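Local structure of glutamine cyclotransferase (Zymomonas mobilis, 3NOL) at residues Y31-S36 / F250-T255; G212-A217 / K244-V249; T103-L108 / D126-G131; F44-F49 / R86-G91. The protein catalyses the cyclisation of N-terminal glutamine residues of peptides and proteins to pyroglutamate, with loss of ammonia. One frame throughout, in Å; residues are numbered along the deposited sequence.

Contact 1: Y31-S36 / F250-T255; sequences YQIVHS and FEITLT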
loop_
_atom_site.group_PDB
_atom_site.type_symbol
_atom_site.label_atom_id
_atom_site.label_comp_id
_atom_site.label_asym_id
_atom_site.label_seq_id
_atom_site.Cartn_x
_atom_site.Cartn_y
_atom_site.Cartn_z
ATOM N N TYR A 31 9.406 -14.153 7.555
ATOM C CA TYR A 31 8.364 -13.618 8.411
ATOM C C TYR A 31 8.012 -14.612 9.537
ATOM O O TYR A 31 8.214 -15.840 9.395
ATOM C CB TYR A 31 7.113 -13.296 7.582
ATOM C CG TYR A 31 6.442 -14.536 7.073
ATOM C CD1 TYR A 31 6.782 -15.072 5.813
ATOM C CD2 TYR A 31 5.503 -15.227 7.859
ATOM C CE1 TYR A 31 6.196 -16.241 5.350
ATOM C CE2 TYR A 31 4.917 -16.406 7.397
ATOM C CZ TYR A 31 5.271 -16.903 6.141
ATOM O OH TYR A 31 4.687 -18.064 5.701
ATOM N N GLN A 32 7.449 -14.060 10.616
ATOM C CA GLN A 32 6.720 -14.807 11.646
ATOM C C GLN A 32 5.362 -14.122 11.841
ATOM O O GLN A 32 5.300 -12.891 12.034
ATOM C CB GLN A 32 7.460 -14.783 12.993
ATOM C CG GLN A 32 8.878 -15.337 12.965
ATOM C CD GLN A 32 9.892 -14.315 12.487
ATOM O OE1 GLN A 32 9.913 -13.167 12.954
ATOM N NE2 GLN A 32 10.743 -14.727 11.542
ATOM N N ILE A 33 4.293 -14.904 11.749
ATOM C CA ILE A 33 2.938 -14.379 11.973
ATOM C C ILE A 33 2.700 -14.199 13.462
ATOM O O ILE A 33 2.804 -15.168 14.234
ATOM C CB ILE A 33 1.847 -15.302 11.376
ATOM C CG1 ILE A 33 1.994 -15.372 9.851
ATOM C CG2 ILE A 33 0.453 -14.816 11.784
ATOM C CD1 ILE A 33 1.123 -16.420 9.160
ATOM N N VAL A 34 2.392 -12.968 13.861
ATOM C CA VAL A 34 2.045 -12.647 15.254
ATOM C C VAL A 34 0.547 -12.857 15.507
ATOM O O VAL A 34 0.147 -13.466 16.521
ATOM C CB VAL A 34 2.445 -11.184 15.620
ATOM C CG1 VAL A 34 2.132 -10.896 17.110
ATOM C CG2 VAL A 34 3.919 -10.930 15.324
ATOM N N HIS A 35 -0.265 -12.323 14.589
ATOM C CA HIS A 35 -1.715 -12.495 14.553
ATOM C C HIS A 35 -2.192 -12.525 13.106
ATOM O O HIS A 35 -1.541 -11.949 12.224
ATOM C CB HIS A 35 -2.446 -11.339 15.253
ATOM C CG HIS A 35 -2.071 -11.165 16.690
ATOM N ND1 HIS A 35 -2.325 -12.126 17.645
ATOM C CD2 HIS A 35 -1.473 -10.136 17.336
ATOM C CE1 HIS A 35 -1.889 -11.701 18.818
ATOM N NE2 HIS A 35 -1.374 -10.496 18.660
ATOM N N SER A 36 -3.324 -13.194 12.874
ATOM C CA SER A 36 -4.045 -13.107 11.602
ATOM C C SER A 36 -5.394 -12.489 11.914
ATOM O O SER A 36 -6.057 -12.898 12.878
ATOM C CB SER A 36 -4.280 -14.498 10.991
ATOM O OG SER A 36 -3.052 -15.169 10.818
ATOM N N PHE A 250 -2.190 -10.150 7.873
ATOM C CA PHE A 250 -1.228 -10.759 8.793
ATOM C C PHE A 250 -0.417 -9.670 9.461
ATOM O O PHE A 250 0.157 -8.805 8.786
ATOM C CB PHE A 250 -0.252 -11.675 8.053
ATOM C CG PHE A 250 -0.913 -12.855 7.393
ATOM C CD1 PHE A 250 -1.163 -12.837 6.031
ATOM C CD2 PHE A 250 -1.305 -13.973 8.148
ATOM C CE1 PHE A 250 -1.796 -13.921 5.397
ATOM C CE2 PHE A 250 -1.935 -15.067 7.538
ATOM C CZ PHE A 250 -2.174 -15.041 6.145
ATOM N N GLU A 251 -0.345 -9.737 10.786
ATOM C CA GLU A 251 0.611 -8.939 11.531
ATOM C C GLU A 251 1.868 -9.802 11.643
ATOM O O GLU A 251 1.812 -10.928 12.175
ATOM C CB GLU A 251 0.045 -8.604 12.908
ATOM C CG GLU A 251 1.023 -7.867 13.786
ATOM C CD GLU A 251 0.476 -7.601 15.193
ATOM O OE1 GLU A 251 1.290 -7.212 16.055
ATOM O OE2 GLU A 251 -0.740 -7.775 15.420
ATOM N N ILE A 252 2.974 -9.288 11.111
ATOM C CA ILE A 252 4.214 -10.084 11.005
ATOM C C ILE A 252 5.424 -9.399 11.619
ATOM O O ILE A 252 5.544 -8.171 11.600
ATOM C CB ILE A 252 4.573 -10.450 9.534
ATOM C CG1 ILE A 252 4.766 -9.180 8.662
ATOM C CG2 ILE A 252 3.559 -11.411 8.936
ATOM C CD1 ILE A 252 5.395 -9.503 7.266
ATOM N N THR A 253 6.334 -10.210 12.144
ATOM C CA THR A 253 7.688 -9.736 12.452
ATOM C C THR A 253 8.666 -10.288 11.397
ATOM O O THR A 253 8.322 -11.209 10.648
ATOM C CB THR A 253 8.122 -10.117 13.896
ATOM O OG1 THR A 253 8.034 -11.531 14.054
ATOM C CG2 THR A 253 7.219 -9.408 14.960
ATOM N N LEU A 254 9.856 -9.689 11.323
ATOM C CA LEU A 254 10.868 -10.047 10.323
ATOM C C LEU A 254 12.142 -10.502 10.993
ATOM O O LEU A 254 12.544 -9.930 12.008
ATOM C CB LEU A 254 11.196 -8.837 9.435
ATOM C CG LEU A 254 10.015 -8.247 8.690
ATOM C CD1 LEU A 254 10.514 -7.026 7.910
ATOM C CD2 LEU A 254 9.415 -9.315 7.778
ATOM N N THR A 255 12.764 -11.533 10.422
ATOM C CA THR A 255 14.104 -11.954 10.836
ATOM C C THR A 255 14.963 -12.184 9.612
ATOM O O THR A 255 14.511 -12.803 8.637
ATOM C CB THR A 255 14.089 -13.252 11.678
ATOM O OG1 THR A 255 13.427 -14.297 10.953
ATOM C CG2 THR A 255 13.383 -13.021 13.013
#

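Contact 2: G212-A217 / K244-V249; sequences GILAEA and KLWPKV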
loop_
_atom_site.group_PDB
_atom_site.type_symbol
_atom_site.label_atom_id
_atom_site.label_comp_id
_atom_site.label_asym_id
_atom_site.label_seq_id
_atom_site.Cartn_x
_atom_site.Cartn_y
_atom_site.Cartn_z
ATOM N N GLY A 212 4.622 -18.724 0.528
ATOM C CA GLY A 212 4.099 -19.720 1.468
ATOM C C GLY A 212 3.175 -19.206 2.563
ATOM O O GLY A 212 2.546 -20.006 3.278
ATOM N N ILE A 213 3.064 -17.883 2.701
ATOM C CA ILE A 213 2.190 -17.304 3.720
ATOM C C ILE A 213 0.703 -17.694 3.517
ATOM O O ILE A 213 -0.027 -17.828 4.488
ATOM C CB ILE A 213 2.398 -15.765 3.896
ATOM C CG1 ILE A 213 1.932 -15.319 5.285
ATOM C CG2 ILE A 213 1.728 -14.993 2.760
ATOM C CD1 ILE A 213 2.404 -13.975 5.702
ATOM N N LEU A 214 0.278 -17.903 2.268
ATOM C CA LEU A 214 -1.113 -18.328 2.001
ATOM C C LEU A 214 -1.470 -19.670 2.616
ATOM O O LEU A 214 -2.634 -19.915 2.923
ATOM C CB LEU A 214 -1.434 -18.340 0.504
ATOM C CG LEU A 214 -1.928 -17.040 -0.116
ATOM C CD1 LEU A 214 -2.528 -17.348 -1.497
ATOM C CD2 LEU A 214 -2.943 -16.314 0.784
ATOM N N ALA A 215 -0.468 -20.536 2.774
ATOM C CA ALA A 215 -0.629 -21.843 3.413
ATOM C C ALA A 215 -1.004 -21.712 4.903
ATOM O O ALA A 215 -1.549 -22.648 5.496
ATOM C CB ALA A 215 0.661 -22.677 3.239
ATOM N N GLU A 216 -0.733 -20.534 5.480
ATOM C CA GLU A 216 -1.051 -20.217 6.876
ATOM C C GLU A 216 -2.306 -19.310 7.009
ATOM O O GLU A 216 -2.613 -18.811 8.102
ATOM C CB GLU A 216 0.174 -19.562 7.559
ATOM C CG GLU A 216 1.394 -20.520 7.688
ATOM C CD GLU A 216 2.632 -19.864 8.310
ATOM O OE1 GLU A 216 2.568 -19.405 9.478
ATOM O OE2 GLU A 216 3.682 -19.819 7.634
ATOM N N ALA A 217 -3.020 -19.100 5.903
ATOM C CA ALA A 217 -4.176 -18.170 5.876
ATOM C C ALA A 217 -5.534 -18.808 6.213
ATOM O O ALA A 217 -6.560 -18.104 6.220
ATOM C CB ALA A 217 -4.269 -17.468 4.511
ATOM N N LYS A 244 -4.914 -9.027 -2.564
ATOM C CA LYS A 244 -6.216 -8.896 -3.221
ATOM C C LYS A 244 -7.005 -10.184 -3.065
ATOM O O LYS A 244 -6.536 -11.247 -3.494
ATOM C CB LYS A 244 -6.039 -8.525 -4.686
ATOM C CG LYS A 244 -5.182 -7.243 -4.896
ATOM C CD LYS A 244 -5.342 -6.745 -6.348
ATOM C CE LYS A 244 -4.286 -5.699 -6.772
ATOM N NZ LYS A 244 -4.431 -5.278 -8.218
ATOM N N LEU A 245 -8.189 -10.058 -2.459
ATOM C CA LEU A 245 -9.123 -11.179 -2.149
ATOM C C LEU A 245 -8.609 -12.091 -1.025
ATOM O O LEU A 245 -9.207 -13.131 -0.731
ATOM C CB LEU A 245 -9.460 -11.999 -3.403
ATOM C CG LEU A 245 -9.830 -11.241 -4.688
ATOM C CD1 LEU A 245 -10.106 -12.226 -5.838
ATOM C CD2 LEU A 245 -11.037 -10.339 -4.447
ATOM N N TRP A 246 -7.507 -11.687 -0.389
ATOM C CA TRP A 246 -6.912 -12.506 0.655
ATOM C C TRP A 246 -7.858 -12.572 1.864
ATOM O O TRP A 246 -8.490 -11.568 2.219
ATOM C CB TRP A 246 -5.542 -11.950 1.050
ATOM C CG TRP A 246 -4.475 -12.307 0.078
ATOM C CD1 TRP A 246 -4.595 -12.469 -1.291
ATOM C CD2 TRP A 246 -3.122 -12.601 0.398
ATOM N NE1 TRP A 246 -3.376 -12.825 -1.830
ATOM C CE2 TRP A 246 -2.458 -12.924 -0.816
ATOM C CE3 TRP A 246 -2.398 -12.637 1.594
ATOM C CZ2 TRP A 246 -1.099 -13.270 -0.857
ATOM C CZ3 TRP A 246 -1.051 -12.985 1.547
ATOM C CH2 TRP A 246 -0.418 -13.295 0.333
ATOM N N PRO A 247 -7.985 -13.761 2.484
ATOM C CA PRO A 247 -8.905 -13.921 3.632
ATOM C C PRO A 247 -8.379 -13.377 4.959
ATOM O O PRO A 247 -9.112 -13.396 5.959
ATOM C CB PRO A 247 -9.061 -15.449 3.741
ATOM C CG PRO A 247 -7.709 -15.974 3.246
ATOM C CD PRO A 247 -7.327 -15.039 2.116
ATOM N N LYS A 248 -7.116 -12.946 4.976
ATOM C CA LYS A 248 -6.508 -12.418 6.209
ATOM C C LYS A 248 -5.648 -11.186 5.953
ATOM O O LYS A 248 -5.123 -11.024 4.856
ATOM C CB LYS A 248 -5.610 -13.478 6.885
ATOM C CG LYS A 248 -6.276 -14.805 7.309
ATOM C CD LYS A 248 -7.353 -14.642 8.392
ATOM C CE LYS A 248 -7.889 -16.034 8.796
ATOM N NZ LYS A 248 -9.011 -15.943 9.789
ATOM N N VAL A 249 -5.501 -10.347 6.988
ATOM C CA VAL A 249 -4.387 -9.422 7.121
ATOM C C VAL A 249 -3.476 -10.073 8.168
ATOM O O VAL A 249 -3.956 -10.486 9.233
ATOM C CB VAL A 249 -4.822 -8.033 7.657
ATOM C CG1 VAL A 249 -3.606 -7.106 7.837
ATOM C CG2 VAL A 249 -5.866 -7.394 6.728
#

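Contact 3: T103-L108 / D126-G131; sequences TWKNGL and DGEGWG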
loop_
_atom_site.group_PDB
_atom_site.type_symbol
_atom_site.label_atom_id
_atom_site.label_comp_id
_atom_site.label_asym_id
_atom_site.label_seq_id
_atom_site.Cartn_x
_atom_site.Cartn_y
_atom_site.Cartn_z
ATOM N N THR A 103 -5.699 7.150 -8.884
ATOM C CA THR A 103 -6.680 6.420 -9.720
ATOM C C THR A 103 -5.967 5.512 -10.726
ATOM O O THR A 103 -4.771 5.680 -10.983
ATOM C CB THR A 103 -7.634 7.352 -10.495
ATOM O OG1 THR A 103 -6.858 8.201 -11.331
ATOM C CG2 THR A 103 -8.514 8.219 -9.519
ATOM N N TRP A 104 -6.729 4.578 -11.298
ATOM C CA TRP A 104 -6.203 3.523 -12.160
ATOM C C TRP A 104 -5.732 4.095 -13.507
ATOM O O TRP A 104 -4.558 3.985 -13.852
ATOM C CB TRP A 104 -7.276 2.447 -12.368
ATOM C CG TRP A 104 -6.779 1.181 -13.026
ATOM C CD1 TRP A 104 -5.584 0.557 -12.821
ATOM C CD2 TRP A 104 -7.498 0.377 -13.968
ATOM N NE1 TRP A 104 -5.508 -0.589 -13.585
ATOM C CE2 TRP A 104 -6.673 -0.720 -14.298
ATOM C CE3 TRP A 104 -8.762 0.483 -14.567
ATOM C CZ2 TRP A 104 -7.066 -1.706 -15.200
ATOM C CZ3 TRP A 104 -9.158 -0.507 -15.469
ATOM C CH2 TRP A 104 -8.306 -1.582 -15.774
ATOM N N LYS A 105 -6.652 4.733 -14.226
ATOM C CA LYS A 105 -6.387 5.221 -15.579
ATOM C C LYS A 105 -6.778 6.692 -15.813
ATOM O O LYS A 105 -6.689 7.187 -16.943
ATOM C CB LYS A 105 -7.129 4.337 -16.582
ATOM C CG LYS A 105 -6.683 2.884 -16.607
ATOM C CD LYS A 105 -5.164 2.748 -16.681
ATOM C CE LYS A 105 -4.763 1.755 -17.755
ATOM N NZ LYS A 105 -5.632 0.564 -17.759
ATOM N N ASN A 106 -7.186 7.381 -14.753
ATOM C CA ASN A 106 -7.724 8.738 -14.862
ATOM C C ASN A 106 -6.650 9.837 -14.937
ATOM O O ASN A 106 -6.951 10.971 -15.338
ATOM C CB ASN A 106 -8.695 9.023 -13.704
ATOM C CG ASN A 106 -9.876 8.059 -13.667
ATOM O OD1 ASN A 106 -9.869 7.071 -12.919
ATOM N ND2 ASN A 106 -10.909 8.348 -14.476
ATOM N N GLY A 107 -5.418 9.519 -14.524
ATOM C CA GLY A 107 -4.344 10.513 -14.443
ATOM C C GLY A 107 -4.677 11.618 -13.443
ATOM O O GLY A 107 -4.209 12.759 -13.549
ATOM N N LEU A 108 -5.515 11.271 -12.478
ATOM C CA LEU A 108 -5.828 12.225 -11.437
ATOM C C LEU A 108 -6.007 11.552 -10.099
ATOM O O LEU A 108 -6.130 10.317 -10.001
ATOM C CB LEU A 108 -7.014 13.094 -11.820
ATOM C CG LEU A 108 -8.360 12.401 -12.057
ATOM C CD1 LEU A 108 -9.066 12.156 -10.763
ATOM C CD2 LEU A 108 -9.182 13.349 -12.929
ATOM N N ASP A 126 1.187 13.010 -13.697
ATOM C CA ASP A 126 1.766 12.413 -14.883
ATOM C C ASP A 126 1.627 10.875 -14.857
ATOM O O ASP A 126 1.803 10.228 -13.813
ATOM C CB ASP A 126 3.230 12.835 -14.968
ATOM C CG ASP A 126 3.879 12.435 -16.269
ATOM O OD1 ASP A 126 3.257 12.678 -17.333
ATOM O OD2 ASP A 126 5.019 11.909 -16.212
ATOM N N GLY A 127 1.282 10.305 -16.008
ATOM C CA GLY A 127 1.241 8.842 -16.140
ATOM C C GLY A 127 0.221 8.150 -15.247
ATOM O O GLY A 127 -0.929 8.609 -15.117
ATOM N N GLU A 128 0.649 7.049 -14.622
ATOM C CA GLU A 128 -0.236 6.224 -13.785
ATOM C C GLU A 128 0.093 6.406 -12.304
ATOM O O GLU A 128 1.100 7.020 -11.958
ATOM C CB GLU A 128 -0.141 4.742 -14.159
ATOM C CG GLU A 128 -0.745 4.456 -15.546
ATOM C CD GLU A 128 -0.951 2.973 -15.832
ATOM O OE1 GLU A 128 -0.415 2.104 -15.095
ATOM O OE2 GLU A 128 -1.689 2.673 -16.805
ATOM N N GLY A 129 -0.817 5.927 -11.457
ATOM C CA GLY A 129 -0.672 6.018 -10.016
ATOM C C GLY A 129 -1.082 4.678 -9.425
ATOM O O GLY A 129 -2.233 4.226 -9.589
ATOM N N TRP A 130 -0.119 4.026 -8.769
ATOM C CA TRP A 130 -0.354 2.712 -8.176
ATOM C C TRP A 130 -0.361 2.854 -6.646
ATOM O O TRP A 130 -1.407 3.139 -6.083
ATOM C CB TRP A 130 0.677 1.669 -8.664
ATOM C CG TRP A 130 0.537 1.260 -10.130
ATOM C CD1 TRP A 130 0.033 2.011 -11.176
ATOM C CD2 TRP A 130 0.927 0.008 -10.693
ATOM N NE1 TRP A 130 0.085 1.284 -12.351
ATOM C CE2 TRP A 130 0.634 0.055 -12.078
ATOM C CE3 TRP A 130 1.494 -1.165 -10.159
ATOM C CZ2 TRP A 130 0.890 -1.026 -12.931
ATOM C CZ3 TRP A 130 1.757 -2.244 -11.029
ATOM C CH2 TRP A 130 1.440 -2.157 -12.394
ATOM N N GLY A 131 0.789 2.687 -5.986
ATOM C CA GLY A 131 0.858 2.830 -4.522
ATOM C C GLY A 131 1.154 4.254 -4.052
ATOM O O GLY A 131 1.733 5.051 -4.790
HETATM O O HOH W 1 -2.753 3.337 -12.078
#

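Contact 4: F44-F49 / R86-G91; sequences FTEGFF and RYFGEG. With CA (calcium ion), chain B.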
loop_
_atom_site.group_PDB
_atom_site.type_symbol
_atom_site.label_atom_id
_atom_site.label_comp_id
_atom_site.label_asym_id
_atom_site.label_seq_id
_atom_site.Cartn_x
_atom_site.Cartn_y
_atom_site.Cartn_z
ATOM N N PHE A 44 -10.433 -6.371 -3.571
ATOM C CA PHE A 44 -9.206 -6.204 -4.375
ATOM C C PHE A 44 -8.377 -5.035 -3.841
ATOM O O PHE A 44 -8.510 -3.891 -4.307
ATOM C CB PHE A 44 -9.527 -5.941 -5.853
ATOM C CG PHE A 44 -10.134 -7.118 -6.577
ATOM C CD1 PHE A 44 -11.527 -7.246 -6.675
ATOM C CD2 PHE A 44 -9.309 -8.073 -7.194
ATOM C CE1 PHE A 44 -12.098 -8.325 -7.397
ATOM C CE2 PHE A 44 -9.869 -9.172 -7.886
ATOM C CZ PHE A 44 -11.259 -9.290 -7.993
ATOM N N THR A 45 -7.544 -5.314 -2.853
ATOM C CA THR A 45 -6.777 -4.263 -2.187
ATOM C C THR A 45 -5.861 -3.492 -3.142
ATOM O O THR A 45 -5.003 -4.111 -3.807
ATOM C CB THR A 45 -5.917 -4.899 -1.062
ATOM O OG1 THR A 45 -6.780 -5.626 -0.176
ATOM C CG2 THR A 45 -5.174 -3.826 -0.294
ATOM N N GLU A 46 -6.036 -2.160 -3.218
ATOM C CA GLU A 46 -5.175 -1.290 -4.054
ATOM C C GLU A 46 -4.426 -0.176 -3.276
ATOM O O GLU A 46 -3.565 0.538 -3.827
ATOM C CB GLU A 46 -5.986 -0.633 -5.172
ATOM C CG GLU A 46 -6.749 -1.591 -6.104
ATOM C CD GLU A 46 -5.830 -2.466 -6.957
ATOM O OE1 GLU A 46 -4.590 -2.340 -6.863
ATOM O OE2 GLU A 46 -6.352 -3.281 -7.761
ATOM N N GLY A 47 -4.787 -0.025 -2.009
ATOM C CA GLY A 47 -4.195 0.986 -1.131
ATOM C C GLY A 47 -4.539 0.570 0.284
ATOM O O GLY A 47 -5.625 0.024 0.531
ATOM N N PHE A 48 -3.597 0.749 1.199
ATOM C CA PHE A 48 -3.764 0.184 2.544
ATOM C C PHE A 48 -2.832 0.887 3.506
ATOM O O PHE A 48 -1.634 0.944 3.287
ATOM C CB PHE A 48 -3.445 -1.337 2.483
ATOM C CG PHE A 48 -3.653 -2.081 3.762
ATOM C CD1 PHE A 48 -4.913 -2.102 4.385
ATOM C CD2 PHE A 48 -2.636 -2.882 4.282
ATOM C CE1 PHE A 48 -5.126 -2.854 5.570
ATOM C CE2 PHE A 48 -2.844 -3.638 5.460
ATOM C CZ PHE A 48 -4.080 -3.620 6.103
ATOM N N PHE A 49 -3.387 1.462 4.563
ATOM C CA PHE A 49 -2.531 2.033 5.601
ATOM C C PHE A 49 -3.216 1.941 6.961
ATOM O O PHE A 49 -4.417 1.674 7.037
ATOM C CB PHE A 49 -2.076 3.475 5.240
ATOM C CG PHE A 49 -3.192 4.490 5.205
ATOM C CD1 PHE A 49 -3.771 4.863 3.991
ATOM C CD2 PHE A 49 -3.655 5.081 6.373
ATOM C CE1 PHE A 49 -4.774 5.806 3.941
ATOM C CE2 PHE A 49 -4.684 6.042 6.333
ATOM C CZ PHE A 49 -5.251 6.400 5.108
ATOM N N ARG A 86 -16.919 6.674 -13.126
ATOM C CA ARG A 86 -15.851 7.141 -14.044
ATOM C C ARG A 86 -14.433 6.900 -13.517
ATOM O O ARG A 86 -13.477 6.884 -14.294
ATOM C CB ARG A 86 -16.012 8.636 -14.360
ATOM C CG ARG A 86 -17.124 8.944 -15.350
ATOM C CD ARG A 86 -16.771 10.146 -16.202
ATOM N NE ARG A 86 -16.776 11.385 -15.429
ATOM C CZ ARG A 86 -16.068 12.473 -15.730
ATOM N NH1 ARG A 86 -16.159 13.549 -14.958
ATOM N NH2 ARG A 86 -15.266 12.490 -16.792
ATOM N N TYR A 87 -14.321 6.714 -12.201
ATOM C CA TYR A 87 -13.032 6.635 -11.515
ATOM C C TYR A 87 -12.813 5.263 -10.924
ATOM O O TYR A 87 -13.759 4.589 -10.517
ATOM C CB TYR A 87 -12.967 7.690 -10.410
ATOM C CG TYR A 87 -13.345 9.048 -10.937
ATOM C CD1 TYR A 87 -14.583 9.615 -10.630
ATOM C CD2 TYR A 87 -12.496 9.727 -11.820
ATOM C CE1 TYR A 87 -14.949 10.860 -11.154
ATOM C CE2 TYR A 87 -12.846 10.954 -12.348
ATOM C CZ TYR A 87 -14.070 11.514 -12.018
ATOM O OH TYR A 87 -14.406 12.731 -12.558
ATOM N N PHE A 88 -11.556 4.837 -10.901
ATOM C CA PHE A 88 -11.227 3.628 -10.189
ATOM C C PHE A 88 -10.030 3.897 -9.295
ATOM O O PHE A 88 -8.957 4.233 -9.797
ATOM C CB PHE A 88 -10.932 2.479 -11.145
ATOM C CG PHE A 88 -10.975 1.139 -10.469
ATOM C CD1 PHE A 88 -9.855 0.666 -9.779
ATOM C CD2 PHE A 88 -12.140 0.381 -10.471
ATOM C CE1 PHE A 88 -9.898 -0.548 -9.112
ATOM C CE2 PHE A 88 -12.188 -0.849 -9.789
ATOM C CZ PHE A 88 -11.071 -1.303 -9.116
ATOM N N GLY A 89 -10.214 3.749 -7.993
ATOM C CA GLY A 89 -9.195 4.146 -7.027
ATOM C C GLY A 89 -8.018 3.183 -6.966
ATOM O O GLY A 89 -8.183 1.967 -7.156
ATOM N N GLU A 90 -6.833 3.739 -6.694
ATOM C CA GLU A 90 -5.631 2.940 -6.420
ATOM C C GLU A 90 -5.065 3.309 -5.046
ATOM O O GLU A 90 -5.814 3.293 -4.070
ATOM C CB GLU A 90 -4.615 3.042 -7.550
ATOM C CG GLU A 90 -5.182 2.558 -8.887
ATOM C CD GLU A 90 -5.470 1.057 -8.912
ATOM O OE1 GLU A 90 -4.871 0.327 -8.100
ATOM O OE2 GLU A 90 -6.299 0.628 -9.761
ATOM N N GLY A 91 -3.775 3.620 -4.956
ATOM C CA GLY A 91 -3.159 3.891 -3.644
ATOM C C GLY A 91 -3.796 5.006 -2.852
ATOM O O GLY A 91 -4.342 5.952 -3.425
HETATM CA CA CA B . 0.506 1.211 2.473
HETATM O O HOH W 2 -6.337 -2.024 -10.165
HETATM O O HOH W 3 -0.060 3.524 2.216
#

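Contact 1: Y31-S36 / F250-T255
Ile-33 lays its CD1 methyl against the ring of Phe-250, 3.6 Å from CD2. The isoleucine holds CG1 anti to the carbonyl carbon (chi1 -64°), and the extended chain carries CD1 on to the ring. Ser-36 OG approaches the same atom from across the ring plane, 3.4 Å from Phe-250 CD2. Further along this face, Ile-252 CD1 lies 4.2 Å from Tyr-31 CB. The Tyr-31 hydroxyl leads off and is hydrogen-bonded to Glu-216.

The face with Gln-32 and Thr-253 is polar. Gln-32 bends at chi2 (83°) and uses both ends of its amide. Its OE1 accepts from Thr-253 OG1 at 2.7 Å. Its NE2 donates to Thr-255 OG1 at 2.8 Å, in a bent bond of 131° at the hydrogen. Together the two bonds fix how the amide is turned. Val-34 adds a methyl contact, CG2 to Thr-253 CG2 at 3.7 Å. Glu-251 runs beside His-35, pointing the same way, and its OE2 meets the imidazole edge at CD2, 3.1 Å off.

The backbones are antiparallel, with Gln-32 and Thr-253 exchanging both of their hydrogen bonds. Val-34 and His-35 then both face Glu-251, a classic beta bulge. Val-34 N bonds to Glu-251 O at 2.7 Å, while the bond from His-35 N to that oxygen is weak. This pairing joins the first and last strands of the chain, the usual closure of a beta-propeller ring. The chemistry implies a two-sided seam: apolar packing on one face, side-chain hydrogen bonds reinforcing the backbone pairing on the other.

Contact 2: G212-A217 / K244-V249
Ile-213 opens the 3-10 turn and brings CG2 against the six-membered ring of Trp-246, 3.6 Å from CZ3. Its chi1 of -157° puts CG1 anti to the backbone N and leaves CG2 for the tryptophan. Leu-214 comes next and covers one face of the indole. Its CD2 stands 3.6 Å from the centroid of the six-membered ring of Trp-246 and only 5° off the ring normal, a direct CH-pi contact. Leu-214 CG follows over the same ring, 3.9 Å from CZ2 of Trp-246. The turn is then closed by a backbone bond from Ala-217 N to Leu-214 O. Ala-217 ends the walk, its CB 4.0 Å from Pro-247 CG. Lys-248 bends at chi2 and curls past the Ala-217 carbonyl, with CG 3.5 Å from Ala-217 O and CE nearly as close. These are packing contacts of the aliphatic chain.

The indole is fixed from its other end too, since Trp-246 NE1 is hydrogen-bonded to Asp-225 O. The turn lies in the connection from strand 204-209 to strand 227-233. It packs on loop residues Trp-246 and Pro-247 and on Lys-248, where strand 248-256 begins. Ile-213 also touches Tyr-31 and Ile-33 of the adjacent strand 28-38.

Contact 3: T103-L108 / D126-G131
Lys-105 and Glu-128 lie side by side, with Lys-105 CE 3.3 Å from Glu-128 OE2. The lysine chain bends repeatedly, so its NZ stays 4.6 Å from Glu-128 OE2, beyond a salt bridge. NZ stands instead over one face of the Trp-104 ring, offset toward the rim. Water 1 spans the backbones, hydrogen-bonded to Trp-104 O at 2.6 Å and to Gly-129 O at 2.7 Å.

A second shell positions these groups. Trp-130 NE1 donates to Glu-128 OE1 at 2.9 Å, nearly straight at 167°. It comes to the anti side of OE1, 25° out of the carboxylate plane, and helps fix its rotation. Were Glu-128 replaced by alanine, the Trp-130 indole N-H would probably lose this acceptor and Lys-105 its nearby opposite charge. On the other segment, Thr-103 OG1 donates to Leu-108 O at 2.6 Å, across the base of the loop. Further out, Arg-149 bonds to Asp-126 O, and Trp-130 meets Trp-189 edge-to-face.

A glycerol bonded to Trp-104 NE1 may mark a pocket here. The contact sets a hairpin loop of one four-stranded blade beside the link from its outer strand 119-124 to strand 132-134 of the next blade, a junction characteristic of a beta-propeller.

Contact 4: F44-F49 / R86-G91
Two buried carboxylates meet here: Glu-46 OE1 lies 3.0 Å from Glu-90 OE1, a close approach of two acceptors. The side chains run side by side and point the same way, their carboxylate planes 68° apart. Each bends at chi2 (-66° in Glu-46, -67° in Glu-90), which folds the two acids toward one another. Water 2 bridges their other oxygens and donates to both, at 2.7 Å from Glu-46 OE2 and 2.7 Å from Glu-90 OE2. Glu-46 CG also faces the edge of the Phe-88 ring.

Behind the acids the backbones pack closely, with Gly-47 CA 4.0 Å from Gly-91 CA. A side chain on Gly-47 would run into Glu-90 O. Next along the strand, Phe-48 O binds the calcium ion at 2.3 Å, and water 3 is another ligand. Glu-176, Leu-177, Glu-178 and Ile-230 supply the protein's other calcium ligands.

Lys-244 makes a salt bridge to Glu-46 OE2. With alanine at Glu-46, the lysine is likely to lose this mate and water 2 one of its two carboxylate acceptors. A glycerol, probably from the crystallisation liquor, bonds to Glu-46 OE1. Two acids, a lysine and a bridging water make a polar cluster between neighbouring blades that may line a pocket.

Overall arrangement
From the N terminus, strand 28-38 opens contact 1, which closes only when strand 248-256 comes back beside it near the C terminus. The other three contacts fall within that span, one after another, and none cross. Contact 4 closes first, joining strands 44-51 and 89-95 of successive blades. Contact 3 follows, with centre about 10 Å from that of contact 4, and links that second blade to the start of the next. Contact 2 closes last and shares strand 248-256 with contact 1, which it touches. It also touches contact 4, through segment 244-249. Contacts 1 and 3 lie on opposite sides of the propeller, centres about 31 Å apart.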